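Germination-specific N-acetylmuramoyl-L-alanine amidase, Autolysin (Clostridioides difficile, PDB 7RAG) is a zinc-binding hydrolase of the Amidase_3 family, probably cleaving the amide bond between N-acetylmuramic acid and L-alanine in spore peptidoglycan, and binds the lipoprotein GerS. Local coordinates at residues K42-R53 with I64-S72; Y118-K127 with D148-D159. All coordinates share one frame; numbering follows the deposited sequence.

Contact 1: K42-R53 with I64-S72; sequences KDINLAITLKLR and ILTREDDSS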
loop_
_atom_site.group_PDB
_atom_site.type_symbol
_atom_site.label_atom_id
_atom_site.label_comp_id
_atom_site.label_asym_id
_atom_site.label_seq_id
_atom_site.Cartn_x
_atom_site.Cartn_y
_atom_site.Cartn_z
ATOM N N LYS B 42 12.605 -27.706 26.663
ATOM C CA LYS B 42 11.205 -27.730 27.106
ATOM C C LYS B 42 10.587 -26.343 27.224
ATOM O O LYS B 42 9.605 -26.012 26.543
ATOM C CB LYS B 42 11.093 -28.388 28.489
ATOM C CG LYS B 42 11.208 -29.873 28.547
ATOM C CD LYS B 42 10.642 -30.418 29.881
ATOM C CE LYS B 42 11.055 -29.595 31.091
ATOM N NZ LYS B 42 10.579 -30.213 32.380
ATOM N N ASP B 43 11.203 -25.516 28.073
ATOM C CA ASP B 43 10.631 -24.246 28.488
ATOM C C ASP B 43 10.707 -23.206 27.385
ATOM O O ASP B 43 9.752 -22.449 27.182
ATOM C CB ASP B 43 11.339 -23.759 29.751
ATOM C CG ASP B 43 11.363 -24.825 30.850
ATOM O OD1 ASP B 43 10.289 -25.427 31.114
ATOM O OD2 ASP B 43 12.452 -25.073 31.432
ATOM N N ILE B 44 11.814 -23.170 26.645
ATOM C CA ILE B 44 11.917 -22.241 25.522
ATOM C C ILE B 44 10.926 -22.606 24.414
ATOM O O ILE B 44 10.263 -21.730 23.840
ATOM C CB ILE B 44 13.372 -22.199 25.022
ATOM C CG1 ILE B 44 14.255 -21.562 26.104
ATOM C CG2 ILE B 44 13.477 -21.452 23.694
ATOM C CD1 ILE B 44 15.659 -21.264 25.662
ATOM N N ASN B 45 10.816 -23.895 24.088
ATOM C CA ASN B 45 9.857 -24.328 23.079
ATOM C C ASN B 45 8.446 -23.916 23.469
ATOM O O ASN B 45 7.689 -23.381 22.646
ATOM C CB ASN B 45 9.913 -25.847 22.897
ATOM C CG ASN B 45 11.200 -26.329 22.302
ATOM O OD1 ASN B 45 12.020 -25.551 21.825
ATOM N ND2 ASN B 45 11.387 -27.636 22.318
ATOM N N LEU B 46 8.075 -24.177 24.731
ATOM C CA LEU B 46 6.748 -23.814 25.204
ATOM C C LEU B 46 6.546 -22.313 25.136
ATOM O O LEU B 46 5.472 -21.845 24.739
ATOM C CB LEU B 46 6.540 -24.316 26.631
ATOM C CG LEU B 46 5.207 -23.998 27.329
ATOM C CD1 LEU B 46 4.048 -24.715 26.621
ATOM C CD2 LEU B 46 5.252 -24.367 28.822
ATOM N N ALA B 47 7.567 -21.538 25.507
ATOM C CA ALA B 47 7.421 -20.084 25.501
ATOM C C ALA B 47 7.169 -19.563 24.086
ATOM O O ALA B 47 6.227 -18.788 23.861
ATOM C CB ALA B 47 8.660 -19.427 26.115
ATOM N N ILE B 48 8.006 -19.980 23.123
ATOM C CA ILE B 48 7.833 -19.530 21.744
ATOM C C ILE B 48 6.488 -19.993 21.201
ATOM O O ILE B 48 5.756 -19.221 20.575
ATOM C CB ILE B 48 8.992 -20.013 20.850
ATOM C CG1 ILE B 48 10.313 -19.412 21.317
ATOM C CG2 ILE B 48 8.740 -19.624 19.409
ATOM C CD1 ILE B 48 11.498 -20.202 20.896
ATOM N N THR B 49 6.135 -21.250 21.451
ATOM C CA THR B 49 4.858 -21.778 20.989
ATOM C C THR B 49 3.670 -20.986 21.538
ATOM O O THR B 49 2.693 -20.754 20.811
ATOM C CB THR B 49 4.745 -23.246 21.390
ATOM O OG1 THR B 49 5.824 -23.990 20.801
ATOM C CG2 THR B 49 3.418 -23.806 20.951
ATOM N N LEU B 50 3.718 -20.567 22.815
ATOM C CA LEU B 50 2.600 -19.805 23.352
ATOM C C LEU B 50 2.573 -18.375 22.819
ATOM O O LEU B 50 1.482 -17.814 22.606
ATOM C CB LEU B 50 2.619 -19.826 24.879
ATOM C CG LEU B 50 2.309 -21.225 25.435
ATOM C CD1 LEU B 50 2.460 -21.246 26.924
ATOM C CD2 LEU B 50 0.913 -21.753 25.024
ATOM N N LYS B 51 3.741 -17.780 22.553
ATOM C CA LYS B 51 3.747 -16.491 21.854
ATOM C C LYS B 51 3.103 -16.617 20.479
ATOM O O LYS B 51 2.279 -15.773 20.082
ATOM C CB LYS B 51 5.173 -15.947 21.708
ATOM C CG LYS B 51 5.947 -15.780 23.010
ATOM C CD LYS B 51 5.311 -14.783 23.929
ATOM C CE LYS B 51 6.203 -14.503 25.161
ATOM N NZ LYS B 51 5.668 -13.380 26.005
ATOM N N LEU B 52 3.462 -17.685 19.748
ATOM C CA LEU B 52 2.959 -17.915 18.390
ATOM C C LEU B 52 1.461 -18.213 18.400
ATOM O O LEU B 52 0.719 -17.747 17.532
ATOM C CB LEU B 52 3.743 -19.064 17.744
ATOM C CG LEU B 52 3.451 -19.526 16.307
ATOM C CD1 LEU B 52 3.381 -18.322 15.349
ATOM C CD2 LEU B 52 4.508 -20.536 15.830
ATOM N N ARG B 53 1.005 -18.992 19.379
ATOM C CA ARG B 53 -0.417 -19.202 19.602
ATOM C C ARG B 53 -1.157 -17.874 19.736
ATOM O O ARG B 53 -2.233 -17.685 19.155
ATOM C CB ARG B 53 -0.598 -20.067 20.864
ATOM C CG ARG B 53 -2.024 -20.455 21.178
ATOM C CD ARG B 53 -2.695 -19.423 22.087
ATOM N NE ARG B 53 -3.885 -19.947 22.747
ATOM C CZ ARG B 53 -3.866 -20.618 23.890
ATOM N NH1 ARG B 53 -2.702 -20.833 24.498
ATOM N NH2 ARG B 53 -5.005 -21.055 24.427
ATOM N N ILE B 64 -4.543 -25.569 17.717
ATOM C CA ILE B 64 -4.514 -26.839 18.433
ATOM C C ILE B 64 -3.111 -26.992 19.003
ATOM O O ILE B 64 -2.127 -27.005 18.250
ATOM C CB ILE B 64 -4.833 -28.032 17.510
ATOM C CG1 ILE B 64 -6.207 -27.910 16.836
ATOM C CG2 ILE B 64 -4.710 -29.342 18.283
ATOM C CD1 ILE B 64 -7.383 -27.950 17.770
ATOM N N LEU B 65 -3.009 -27.142 20.318
ATOM C CA LEU B 65 -1.723 -27.342 20.964
ATOM C C LEU B 65 -1.543 -28.817 21.289
ATOM O O LEU B 65 -2.501 -29.495 21.663
ATOM C CB LEU B 65 -1.638 -26.504 22.243
ATOM C CG LEU B 65 -1.653 -24.981 22.075
ATOM C CD1 LEU B 65 -1.883 -24.277 23.432
ATOM C CD2 LEU B 65 -0.356 -24.511 21.400
ATOM N N THR B 66 -0.324 -29.328 21.132
ATOM C CA THR B 66 -0.057 -30.627 21.747
ATOM C C THR B 66 0.149 -30.479 23.248
ATOM O O THR B 66 -0.251 -31.352 24.023
ATOM C CB THR B 66 1.155 -31.318 21.118
ATOM O OG1 THR B 66 2.290 -30.448 21.192
ATOM C CG2 THR B 66 0.874 -31.693 19.685
ATOM N N ARG B 67 0.776 -29.392 23.679
ATOM C CA ARG B 67 0.944 -29.147 25.098
ATOM C C ARG B 67 0.822 -27.659 25.366
ATOM O O ARG B 67 1.275 -26.822 24.585
ATOM C CB ARG B 67 2.283 -29.676 25.631
ATOM C CG ARG B 67 3.481 -29.122 24.910
ATOM C CD ARG B 67 4.759 -29.715 25.444
ATOM N NE ARG B 67 5.327 -28.842 26.451
ATOM C CZ ARG B 67 6.509 -28.243 26.388
ATOM N NH1 ARG B 67 7.327 -28.427 25.360
ATOM N NH2 ARG B 67 6.871 -27.469 27.399
ATOM N N GLU B 68 0.190 -27.352 26.477
ATOM C CA GLU B 68 -0.077 -26.004 26.910
ATOM C C GLU B 68 0.751 -25.644 28.127
ATOM O O GLU B 68 0.804 -24.473 28.514
ATOM C CB GLU B 68 -1.580 -25.894 27.220
ATOM C CG GLU B 68 -2.077 -24.593 27.721
ATOM C CD GLU B 68 -3.549 -24.667 28.039
ATOM O OE1 GLU B 68 -3.937 -25.343 29.042
ATOM O OE2 GLU B 68 -4.311 -24.047 27.267
ATOM N N ASP B 69 1.414 -26.623 28.723
ATOM C CA ASP B 69 2.131 -26.467 29.972
ATOM C C ASP B 69 3.295 -27.449 29.959
ATOM O O ASP B 69 3.591 -28.066 28.934
ATOM C CB ASP B 69 1.182 -26.693 31.157
ATOM C CG ASP B 69 0.497 -28.053 31.115
ATOM O OD1 ASP B 69 0.877 -28.926 30.300
ATOM O OD2 ASP B 69 -0.441 -28.246 31.910
ATOM N N ASP B 70 3.935 -27.622 31.114
ATOM C CA ASP B 70 5.106 -28.487 31.200
ATOM C C ASP B 70 4.659 -29.893 31.580
ATOM O O ASP B 70 4.776 -30.333 32.721
ATOM C CB ASP B 70 6.120 -27.941 32.186
ATOM C CG ASP B 70 7.415 -28.709 32.137
ATOM O OD1 ASP B 70 7.634 -29.393 31.105
ATOM O OD2 ASP B 70 8.199 -28.648 33.122
ATOM N N SER B 71 4.145 -30.609 30.591
ATOM C CA SER B 71 3.726 -31.985 30.778
ATOM C C SER B 71 4.083 -32.772 29.524
ATOM O O SER B 71 4.450 -32.206 28.496
ATOM C CB SER B 71 2.224 -32.079 31.098
ATOM O OG SER B 71 1.447 -32.001 29.917
ATOM N N SER B 72 4.023 -34.088 29.632
ATOM C CA SER B 72 4.281 -34.979 28.515
ATOM C C SER B 72 3.043 -35.827 28.264
ATOM O O SER B 72 2.309 -36.163 29.196
ATOM C CB SER B 72 5.488 -35.875 28.787
ATOM O OG SER B 72 5.630 -36.827 27.751
#

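Contact 2: Y118-K127 with D148-D159; sequences YYGAQTFYPK and DKTNNREVKPRD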
loop_
_atom_site.group_PDB
_atom_site.type_symbol
_atom_site.label_atom_id
_atom_site.label_comp_id
_atom_site.label_asym_id
_atom_site.label_seq_id
_atom_site.Cartn_x
_atom_site.Cartn_y
_atom_site.Cartn_z
ATOM N N TYR B 118 28.332 -23.418 15.989
ATOM C CA TYR B 118 27.134 -23.409 15.164
ATOM C C TYR B 118 26.037 -22.565 15.798
ATOM O O TYR B 118 25.833 -22.593 17.018
ATOM C CB TYR B 118 26.636 -24.833 14.937
ATOM C CG TYR B 118 27.569 -25.614 14.056
ATOM C CD1 TYR B 118 27.693 -25.311 12.702
ATOM C CD2 TYR B 118 28.353 -26.641 14.572
ATOM C CE1 TYR B 118 28.558 -26.015 11.884
ATOM C CE2 TYR B 118 29.224 -27.354 13.756
ATOM C CZ TYR B 118 29.320 -27.034 12.416
ATOM O OH TYR B 118 30.181 -27.738 11.605
ATOM N N TYR B 119 25.327 -21.817 14.951
ATOM C CA TYR B 119 24.223 -20.965 15.372
ATOM C C TYR B 119 23.265 -20.765 14.203
ATOM O O TYR B 119 23.598 -21.033 13.044
ATOM C CB TYR B 119 24.717 -19.603 15.879
ATOM C CG TYR B 119 25.203 -18.706 14.764
ATOM C CD1 TYR B 119 24.450 -17.614 14.339
ATOM C CD2 TYR B 119 26.408 -18.967 14.116
ATOM C CE1 TYR B 119 24.898 -16.795 13.307
ATOM C CE2 TYR B 119 26.856 -18.163 13.085
ATOM C CZ TYR B 119 26.103 -17.079 12.685
ATOM O OH TYR B 119 26.563 -16.288 11.658
ATOM N N GLY B 120 22.060 -20.285 14.527
ATOM C CA GLY B 120 21.051 -19.970 13.532
ATOM C C GLY B 120 19.761 -20.755 13.680
ATOM O O GLY B 120 19.760 -21.903 14.141
ATOM N N ALA B 121 18.644 -20.138 13.306
ATOM C CA ALA B 121 17.388 -20.859 13.184
ATOM C C ALA B 121 17.381 -21.667 11.892
ATOM O O ALA B 121 17.843 -21.206 10.840
ATOM C CB ALA B 121 16.210 -19.892 13.198
ATOM N N GLN B 122 16.857 -22.880 11.979
ATOM C CA GLN B 122 16.824 -23.799 10.858
ATOM C C GLN B 122 15.438 -24.417 10.748
ATOM O O GLN B 122 14.904 -24.914 11.737
ATOM C CB GLN B 122 17.880 -24.884 11.041
ATOM C CG GLN B 122 17.810 -25.965 9.992
ATOM C CD GLN B 122 18.285 -25.476 8.659
ATOM O OE1 GLN B 122 19.419 -25.011 8.534
ATOM N NE2 GLN B 122 17.419 -25.543 7.652
ATOM N N THR B 123 14.863 -24.404 9.550
ATOM C CA THR B 123 13.577 -25.045 9.304
ATOM C C THR B 123 13.759 -26.346 8.524
ATOM O O THR B 123 14.685 -26.499 7.729
ATOM C CB THR B 123 12.645 -24.102 8.550
ATOM O OG1 THR B 123 12.861 -22.775 9.024
ATOM C CG2 THR B 123 11.196 -24.458 8.808
ATOM N N PHE B 124 12.877 -27.298 8.783
ATOM C CA PHE B 124 12.873 -28.581 8.106
ATOM C C PHE B 124 11.453 -28.881 7.654
ATOM O O PHE B 124 10.474 -28.398 8.236
ATOM C CB PHE B 124 13.360 -29.727 9.005
ATOM C CG PHE B 124 14.660 -29.464 9.713
ATOM C CD1 PHE B 124 15.858 -29.880 9.168
ATOM C CD2 PHE B 124 14.678 -28.846 10.946
ATOM C CE1 PHE B 124 17.055 -29.662 9.835
ATOM C CE2 PHE B 124 15.866 -28.620 11.607
ATOM C CZ PHE B 124 17.050 -29.032 11.060
ATOM N N TYR B 125 11.359 -29.719 6.634
ATOM C CA TYR B 125 10.110 -30.182 6.056
ATOM C C TYR B 125 10.268 -31.661 5.741
ATOM O O TYR B 125 11.387 -32.123 5.482
ATOM C CB TYR B 125 9.762 -29.404 4.776
ATOM C CG TYR B 125 10.728 -29.660 3.625
ATOM C CD1 TYR B 125 10.443 -30.619 2.654
ATOM C CD2 TYR B 125 11.922 -28.945 3.519
ATOM C CE1 TYR B 125 11.308 -30.860 1.623
ATOM C CE2 TYR B 125 12.801 -29.177 2.490
ATOM C CZ TYR B 125 12.485 -30.138 1.538
ATOM O OH TYR B 125 13.343 -30.373 0.500
ATOM N N PRO B 126 9.177 -32.425 5.745
ATOM C CA PRO B 126 9.291 -33.858 5.452
ATOM C C PRO B 126 9.661 -34.073 3.994
ATOM O O PRO B 126 9.067 -33.467 3.101
ATOM C CB PRO B 126 7.889 -34.388 5.760
ATOM C CG PRO B 126 6.994 -33.222 5.482
ATOM C CD PRO B 126 7.772 -32.002 5.869
ATOM N N LYS B 127 10.632 -34.960 3.759
ATOM C CA LYS B 127 11.151 -35.192 2.414
ATOM C C LYS B 127 10.015 -35.347 1.405
ATOM O O LYS B 127 8.988 -35.962 1.699
ATOM C CB LYS B 127 12.047 -36.435 2.406
ATOM C CG LYS B 127 12.737 -36.693 1.069
ATOM C CD LYS B 127 13.635 -37.945 1.098
ATOM C CE LYS B 127 12.849 -39.238 0.860
ATOM N NZ LYS B 127 13.435 -40.066 -0.253
ATOM N N ASP B 148 17.672 -12.484 12.111
ATOM C CA ASP B 148 19.119 -12.429 11.946
ATOM C C ASP B 148 19.427 -12.430 10.446
ATOM O O ASP B 148 19.377 -13.485 9.806
ATOM C CB ASP B 148 19.749 -13.611 12.662
ATOM C CG ASP B 148 21.236 -13.683 12.484
ATOM O OD1 ASP B 148 21.839 -12.663 12.088
ATOM O OD2 ASP B 148 21.798 -14.767 12.753
ATOM N N LYS B 149 19.783 -11.258 9.910
ATOM C CA LYS B 149 20.091 -11.196 8.488
ATOM C C LYS B 149 21.370 -11.943 8.159
ATOM O O LYS B 149 21.604 -12.270 6.990
ATOM C CB LYS B 149 20.190 -9.747 8.032
ATOM C CG LYS B 149 18.850 -9.052 8.001
ATOM C CD LYS B 149 18.994 -7.595 7.593
ATOM C CE LYS B 149 17.636 -6.911 7.611
ATOM N NZ LYS B 149 16.668 -7.688 6.809
ATOM N N THR B 150 22.190 -12.222 9.172
ATOM C CA THR B 150 23.408 -12.999 8.989
ATOM C C THR B 150 23.107 -14.425 8.548
ATOM O O THR B 150 23.914 -15.036 7.841
ATOM C CB THR B 150 24.193 -13.002 10.301
ATOM O OG1 THR B 150 25.501 -12.492 10.085
ATOM C CG2 THR B 150 24.279 -14.398 10.903
ATOM N N ASN B 151 21.949 -14.962 8.939
ATOM C CA ASN B 151 21.670 -16.383 8.763
ATOM C C ASN B 151 21.380 -16.702 7.294
ATOM O O ASN B 151 20.440 -16.159 6.702
ATOM C CB ASN B 151 20.497 -16.781 9.655
ATOM C CG ASN B 151 20.313 -18.272 9.741
ATOM O OD1 ASN B 151 21.150 -19.031 9.270
ATOM N ND2 ASN B 151 19.216 -18.703 10.350
ATOM N N ASN B 152 22.187 -17.587 6.704
ATOM C CA ASN B 152 21.998 -18.014 5.323
ATOM C C ASN B 152 21.612 -19.483 5.220
ATOM O O ASN B 152 21.725 -20.077 4.145
ATOM C CB ASN B 152 23.256 -17.740 4.493
ATOM C CG ASN B 152 23.463 -16.252 4.212
ATOM O OD1 ASN B 152 22.515 -15.532 3.889
ATOM N ND2 ASN B 152 24.704 -15.786 4.343
ATOM N N ARG B 153 21.150 -20.081 6.313
ATOM C CA ARG B 153 20.713 -21.467 6.261
ATOM C C ARG B 153 19.566 -21.636 5.268
ATOM O O ARG B 153 18.720 -20.753 5.100
ATOM C CB ARG B 153 20.273 -21.936 7.643
ATOM C CG ARG B 153 21.390 -22.077 8.648
ATOM C CD ARG B 153 20.801 -22.394 10.013
ATOM N NE ARG B 153 21.816 -22.659 11.023
ATOM C CZ ARG B 153 22.447 -23.818 11.149
ATOM N NH1 ARG B 153 22.174 -24.811 10.322
ATOM N NH2 ARG B 153 23.357 -23.976 12.094
ATOM N N GLU B 154 19.552 -22.784 4.600
ATOM C CA GLU B 154 18.484 -23.161 3.689
ATOM C C GLU B 154 17.634 -24.247 4.336
ATOM O O GLU B 154 18.108 -24.981 5.213
ATOM C CB GLU B 154 19.050 -23.653 2.354
ATOM C CG GLU B 154 19.701 -22.559 1.508
ATOM C CD GLU B 154 18.677 -21.680 0.791
ATOM O OE1 GLU B 154 17.463 -21.925 0.969
ATOM O OE2 GLU B 154 19.077 -20.747 0.051
ATOM N N VAL B 155 16.359 -24.323 3.927
ATOM C CA VAL B 155 15.487 -25.373 4.442
ATOM C C VAL B 155 16.059 -26.722 4.031
ATOM O O VAL B 155 16.642 -26.873 2.950
ATOM C CB VAL B 155 14.042 -25.199 3.943
ATOM C CG1 VAL B 155 13.527 -23.815 4.274
ATOM C CG2 VAL B 155 13.956 -25.445 2.458
ATOM N N LYS B 156 15.953 -27.699 4.930
ATOM C CA LYS B 156 16.496 -29.021 4.683
ATOM C C LYS B 156 15.387 -30.052 4.804
ATOM O O LYS B 156 14.513 -29.915 5.671
ATOM C CB LYS B 156 17.613 -29.365 5.683
ATOM C CG LYS B 156 18.821 -28.442 5.659
ATOM C CD LYS B 156 19.546 -28.520 4.332
ATOM C CE LYS B 156 20.643 -27.458 4.246
ATOM N NZ LYS B 156 20.839 -26.930 2.852
ATOM N N PRO B 157 15.373 -31.067 3.942
ATOM C CA PRO B 157 14.426 -32.173 4.120
ATOM C C PRO B 157 14.845 -33.103 5.248
ATOM O O PRO B 157 16.027 -33.233 5.575
ATOM C CB PRO B 157 14.479 -32.893 2.770
ATOM C CG PRO B 157 15.846 -32.636 2.308
ATOM C CD PRO B 157 16.149 -31.226 2.703
ATOM N N ARG B 158 13.852 -33.761 5.839
ATOM C CA ARG B 158 14.075 -34.806 6.827
ATOM C C ARG B 158 13.161 -35.967 6.487
ATOM O O ARG B 158 12.123 -35.796 5.848
ATOM C CB ARG B 158 13.803 -34.321 8.259
ATOM C CG ARG B 158 14.685 -33.155 8.715
ATOM C CD ARG B 158 16.138 -33.588 8.917
ATOM N NE ARG B 158 16.305 -34.501 10.050
ATOM C CZ ARG B 158 16.353 -34.101 11.318
ATOM N NH1 ARG B 158 16.241 -32.810 11.605
ATOM N NH2 ARG B 158 16.503 -34.991 12.299
ATOM N N ASP B 159 13.572 -37.156 6.892
ATOM C CA ASP B 159 12.718 -38.324 6.750
ATOM C C ASP B 159 12.738 -39.162 8.015
ATOM O O ASP B 159 12.264 -40.306 7.988
ATOM C CB ASP B 159 13.157 -39.170 5.566
ATOM C CG ASP B 159 14.619 -39.531 5.645
ATOM O OD1 ASP B 159 15.294 -39.022 6.578
ATOM O OD2 ASP B 159 15.094 -40.318 4.792
#

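Contact 1: K42-R53 with I64-S72
Leu46 and Arg67 form the tight middle of this contact. The guanidinium lies with one face toward Leu46 CD1, while its NH2 comes within 3.3 Å of Leu46 CB and donates to Lys42 O (3.2 Å). That carbonyl, met from above its plane, also takes the helical bond from Leu46 N. Arg67 NE bonds almost straight to Asp69 O (3.1 Å, 173° at the hydrogen), and NH1 to Ala23 O, so backbone oxygens fix the rotation of the buried group. With CG anti to the backbone N (chi1 178°), Leu46 reaches the 68-70 backbone. Further along the helix, Leu65 turns one methyl to each of two residues, CD2 to Thr49 CG2 (3.9 Å) and CD1 to Leu50 CD2; CD1 also sits over one face of the Arg53 guanidinium. Arg53 and Glu68 form no salt bridge; Arg53 NE pairs with Glu57, and Glu68 OE2 accepts from Ser38 N of the lipoprotein chain.

The solvent side, where Asp43, Asp69 and Asp70 lie exposed, is held mainly by charge: Lys42 NZ forms a salt bridge with Asp70 OD2 (2.9 Å), on the syn lone pair. In this beta-alpha-beta unit the carbonyl-held Arg67 cation ties the loop after strand 62-65 to the helix start and strand 18-23, and probably stays charged.

Contact 2: Y118-K127 with D148-D159
Arg153 reaches across to the chain leading into strand 122-126, extended from CG to NE, and grips one oxygen side-on. Its NE and NH2 both donate to Tyr119 O, each at 3.1 Å and from the same face of that carbonyl. The remaining nitrogen, NH1, bonds to Gln122 OE1 (3.3 Å) on a lone pair in the carbonyl plane, with amide and guanidinium turned 85° apart. Gln122 thus uses both ends of its amide: NE2 donates to Glu154 O (2.6 Å) across the contact and to Thr123 O within its own strand. Nearby, Asn151 ND2 donates to Ala121 O, while its OD1 closes an Asx turn onto Arg153 N.

Beyond Val155 the backbones pair as parallel strands, with Lys156 N bonded to Thr123 O and Arg158 N to Tyr125 O. Arg158, bent at chi2 and chi3, folds back over Phe124. CG lies 3.5 Å from Phe124 CD1, and NH1 stands over the ring face toward its rim in a cation-pi contact (CZ to ring centroid 5.0 Å). The planes are 78° apart, so the guanidinium presents an edge to the ring, and its NE pairs with Asp160. On the other side of the sheet, Tyr125 lies alongside Pro157, whose CA sits 3.9 Å from the ring centroid in a CH-pi contact.

These strands, linked through helix 130-147, form a beta-alpha-beta crossover. Where regular pairing is absent, side-chain amides and a guanidinium serve as the donors to the carbonyls of Tyr119, Ala121 and Glu154, extending the polar join beyond the short edge strand.

Overall arrangement
Each contact belongs to a beta-alpha-beta unit, and the two reach opposite ends of one mixed sheet, whose outermost strands within the chain are 62-65 and 156-158. Their centres lie about 21 Å apart, on opposite sides of the chain's centre. Contact 1 packs a helix against a strand end and the loop after it; contact 2 joins neighbouring strands, with backbone pairing at one end and side-chain bonds at the other. Both mix buried and exposed residues, and both use arginines on backbone carbonyls. At contact 1, Asn45 approaches the zinc ligands Glu41 and His25, and the lipoprotein packs on the end holding Arg53, Leu65 and Glu68; contact 2 touches no other chain of the assembly, and the side chain of Phe124 lies about 7 Å from that of His109, the third ligand.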